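Local coordinates for fucose-specific lectin (Aleuria aurantia, PDB 6GKE), which binds L-fucose with strongest preference for alpha-1,6-linked core fucose of glycoproteins, through five sites between the blades of a six-bladed beta-propeller, at residues P1-A12 and F279-L287. The protein carries 1 engineered substitution. Numbering follows the deposited sequence.
Sequences PTEFLYTSKIAA and FFQASGVSL. With EDO (1,2-ethanediol), chain I; EDO (1,2-ethanediol), chain B.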
# COMPACT_ATOMS: atom_id res chain seq x y z
N PRO A 1 -6.08 1.76 9.71
CA PRO A 1 -5.92 1.84 8.27
C PRO A 1 -6.91 2.85 7.67
O PRO A 1 -7.82 3.32 8.36
CB PRO A 1 -6.19 0.42 7.76
CG PRO A 1 -7.09 -0.18 8.80
CD PRO A 1 -6.72 0.50 10.09
N THR A 2 -6.70 3.16 6.39
CA THR A 2 -7.55 4.09 5.67
C THR A 2 -7.95 3.47 4.34
O THR A 2 -7.54 2.35 4.01
CB THR A 2 -6.87 5.45 5.44
OG1 THR A 2 -5.97 5.29 4.34
CG2 THR A 2 -6.16 5.97 6.66
N GLU A 3 -8.72 4.24 3.56
CA GLU A 3 -9.15 3.78 2.24
C GLU A 3 -8.30 4.40 1.13
O GLU A 3 -8.62 4.26 -0.04
CB GLU A 3 -10.65 4.04 2.11
CG GLU A 3 -11.44 3.27 3.15
CD GLU A 3 -12.93 3.54 3.16
OE1 GLU A 3 -13.33 4.71 2.98
OE2 GLU A 3 -13.69 2.57 3.35
N PHE A 4 -7.19 5.05 1.50
CA PHE A 4 -6.25 5.62 0.53
C PHE A 4 -5.45 4.50 -0.13
O PHE A 4 -4.72 3.78 0.55
CB PHE A 4 -5.33 6.59 1.27
CG PHE A 4 -4.43 7.52 0.48
CD1 PHE A 4 -4.51 7.68 -0.90
CD2 PHE A 4 -3.51 8.28 1.18
CE1 PHE A 4 -3.67 8.58 -1.55
CE2 PHE A 4 -2.67 9.17 0.53
CZ PHE A 4 -2.77 9.33 -0.83
N LEU A 5 -5.56 4.35 -1.45
CA LEU A 5 -4.82 3.32 -2.16
C LEU A 5 -3.32 3.62 -2.08
O LEU A 5 -2.86 4.70 -2.43
CB LEU A 5 -5.30 3.30 -3.62
CG LEU A 5 -4.59 2.32 -4.55
CD1 LEU A 5 -4.95 0.89 -4.20
CD2 LEU A 5 -4.96 2.65 -5.99
N TYR A 6 -2.55 2.62 -1.65
CA TYR A 6 -1.10 2.78 -1.56
C TYR A 6 -0.54 2.89 -2.98
O TYR A 6 -0.82 2.04 -3.82
CB TYR A 6 -0.46 1.61 -0.81
CG TYR A 6 1.05 1.60 -0.84
CD1 TYR A 6 1.79 2.68 -0.39
CD2 TYR A 6 1.73 0.50 -1.33
CE1 TYR A 6 3.17 2.66 -0.41
CE2 TYR A 6 3.11 0.46 -1.35
CZ TYR A 6 3.83 1.55 -0.90
OH TYR A 6 5.20 1.49 -0.92
N THR A 7 0.26 3.94 -3.20
CA THR A 7 0.84 4.35 -4.50
C THR A 7 -0.22 4.93 -5.44
O THR A 7 0.03 5.11 -6.63
CB THR A 7 1.72 3.28 -5.19
OG1 THR A 7 0.95 2.23 -5.78
CG2 THR A 7 2.75 2.70 -4.25
N SER A 8 -1.36 5.35 -4.89
CA SER A 8 -2.25 6.26 -5.60
C SER A 8 -1.47 7.49 -6.05
O SER A 8 -0.66 8.03 -5.30
CB SER A 8 -3.37 6.70 -4.69
OG SER A 8 -4.22 7.66 -5.30
N LYS A 9 -1.80 8.01 -7.23
CA LYS A 9 -1.38 9.35 -7.57
C LYS A 9 -2.25 10.35 -6.81
O LYS A 9 -3.26 10.00 -6.20
CB LYS A 9 -1.39 9.55 -9.09
CG LYS A 9 -0.24 8.84 -9.81
CD LYS A 9 -0.38 7.33 -9.91
CE LYS A 9 0.58 6.77 -10.94
NZ LYS A 9 0.49 5.29 -11.04
N ILE A 10 -1.80 11.60 -6.82
CA ILE A 10 -2.44 12.68 -6.09
C ILE A 10 -2.55 13.88 -7.04
O ILE A 10 -1.66 14.10 -7.85
CB ILE A 10 -1.65 13.07 -4.82
CG1 ILE A 10 -1.32 11.85 -3.97
CG2 ILE A 10 -2.39 14.12 -4.02
CD1 ILE A 10 -0.33 12.13 -2.86
N ALA A 11 -3.62 14.66 -6.93
CA ALA A 11 -3.72 15.95 -7.62
C ALA A 11 -4.30 16.97 -6.65
O ALA A 11 -5.10 16.61 -5.80
CB ALA A 11 -4.57 15.83 -8.87
N ALA A 12 -3.90 18.23 -6.80
CA ALA A 12 -4.32 19.25 -5.85
C ALA A 12 -4.49 20.60 -6.54
O ALA A 12 -3.76 20.93 -7.47
CB ALA A 12 -3.31 19.35 -4.74
N PHE A 279 1.67 17.74 -1.18
CA PHE A 279 1.07 16.54 -0.62
C PHE A 279 1.96 15.32 -0.86
O PHE A 279 2.63 15.23 -1.89
CB PHE A 279 -0.30 16.30 -1.23
CG PHE A 279 -1.27 17.41 -0.91
CD1 PHE A 279 -2.02 17.36 0.25
CD2 PHE A 279 -1.37 18.53 -1.72
CE1 PHE A 279 -2.89 18.39 0.57
CE2 PHE A 279 -2.23 19.56 -1.39
CZ PHE A 279 -2.98 19.50 -0.24
N PHE A 280 1.93 14.39 0.10
CA PHE A 280 2.66 13.14 -0.01
C PHE A 280 1.89 12.04 0.73
O PHE A 280 0.93 12.31 1.46
CB PHE A 280 4.10 13.31 0.51
CG PHE A 280 4.27 13.61 1.97
CD1 PHE A 280 4.27 14.92 2.44
CD2 PHE A 280 4.50 12.59 2.89
CE1 PHE A 280 4.47 15.20 3.78
CE2 PHE A 280 4.70 12.87 4.23
CZ PHE A 280 4.68 14.18 4.67
N GLN A 281 2.33 10.80 0.52
CA GLN A 281 1.67 9.63 1.10
C GLN A 281 2.63 8.95 2.08
O GLN A 281 3.76 8.63 1.73
CB GLN A 281 1.21 8.67 0.00
CG GLN A 281 0.49 7.45 0.54
CD GLN A 281 -0.03 6.57 -0.58
OE1 GLN A 281 0.73 6.07 -1.39
NE2 GLN A 281 -1.35 6.40 -0.64
N ALA A 282 2.12 8.70 3.29
CA ALA A 282 2.91 8.18 4.39
C ALA A 282 2.21 6.97 5.02
O ALA A 282 1.10 6.61 4.64
CB ALA A 282 3.12 9.26 5.42
N SER A 283 2.88 6.36 6.00
CA SER A 283 2.29 5.26 6.75
C SER A 283 0.93 5.70 7.31
O SER A 283 0.73 6.86 7.67
CB SER A 283 3.20 4.80 7.85
OG SER A 283 3.36 5.81 8.83
N GLY A 284 -0.01 4.76 7.37
CA GLY A 284 -1.35 5.07 7.83
C GLY A 284 -2.42 4.16 7.22
O GLY A 284 -3.12 3.48 7.96
N VAL A 285 -2.57 4.12 5.89
CA VAL A 285 -1.89 4.91 4.88
C VAL A 285 -2.48 6.33 4.87
O VAL A 285 -3.69 6.48 4.70
CB VAL A 285 -2.03 4.23 3.50
CG1 VAL A 285 -1.56 5.11 2.36
CG2 VAL A 285 -1.33 2.89 3.46
N SER A 286 -1.63 7.34 5.01
CA SER A 286 -2.11 8.70 5.26
C SER A 286 -1.72 9.65 4.12
O SER A 286 -0.70 9.47 3.45
CB SER A 286 -1.63 9.22 6.59
OG SER A 286 -0.21 9.25 6.65
N LEU A 287 -2.57 10.66 3.95
CA LEU A 287 -2.33 11.78 3.05
C LEU A 287 -1.88 12.96 3.91
O LEU A 287 -2.62 13.47 4.75
CB LEU A 287 -3.63 12.08 2.29
CG LEU A 287 -3.59 13.24 1.30
CD1 LEU A 287 -2.44 13.13 0.31
CD2 LEU A 287 -4.91 13.32 0.55
C1 EDO I . -3.33 -0.24 1.49
O1 EDO I . -2.53 0.12 2.61
C2 EDO I . -3.60 0.75 0.37
O2 EDO I . -3.62 0.11 -0.95
C1 EDO B . -1.67 -0.80 -3.15
O1 EDO B . -0.31 -0.71 -3.55
C2 EDO B . -2.16 -1.96 -2.28
O2 EDO B . -3.16 -1.53 -1.30
O HOH W 1 -4.31 1.98 5.19
O HOH W 2 1.46 7.74 -3.60
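The peptide P1-K9 runs past the hairpin joining strands 275-282 and 286-293; the N-to-C directions of the short segments 10-12 and 279-282 differ by 149°, roughly antiparallel, with axes 8.2 Å apart at closest, too far for backbone pairing. Here the first and last blades of the six-bladed beta-propeller meet, and the N-terminal peptide overlies the hairpin turn of the last. This peptide also helps form the homodimer: Y6 stacks on Y6 of the second subunit. Q281 is the chief polar link. Its chain, trans at chi1 (-179°) and extended beyond CG, carries to the type II turn L5-S8 an amide that fits by having both donor and acceptor: Q281 NE2 gives a hydrogen bond to L5 O, 2.9 Å, while Q281 OE1 accepts one from T7 N on a lone pair, 2.8 Å. Water 2 also donates to OE1, and L5 O also accepts from S8 N on the other face of its plane, so turn and amide fix each other. F4 supplies the flat apolar surface: Q281 NE2 lies 3.0 Å above its ring centre, the planes 56° apart, while S286 O approaches the ring edge. V285 CG1 lies against F4 CD2 (3.9 Å), and L287 CB packs obliquely on F4 CE2. L287 CD1 meets I10 CD1, the two aliphatic chains lying alongside and pointing in opposite directions. A12 is small enough to let the F279 ring come close. At the turn, G284 adopts a backbone shape open to glycine, and a cis peptide leads into V285. Water 1 bridges T2 N and V285 N. T2 forms an ST turn, OG1 accepting from F4 N, and the same T2 OG1 donates to V285 O, 2.6 Å, in the carbonyl plane.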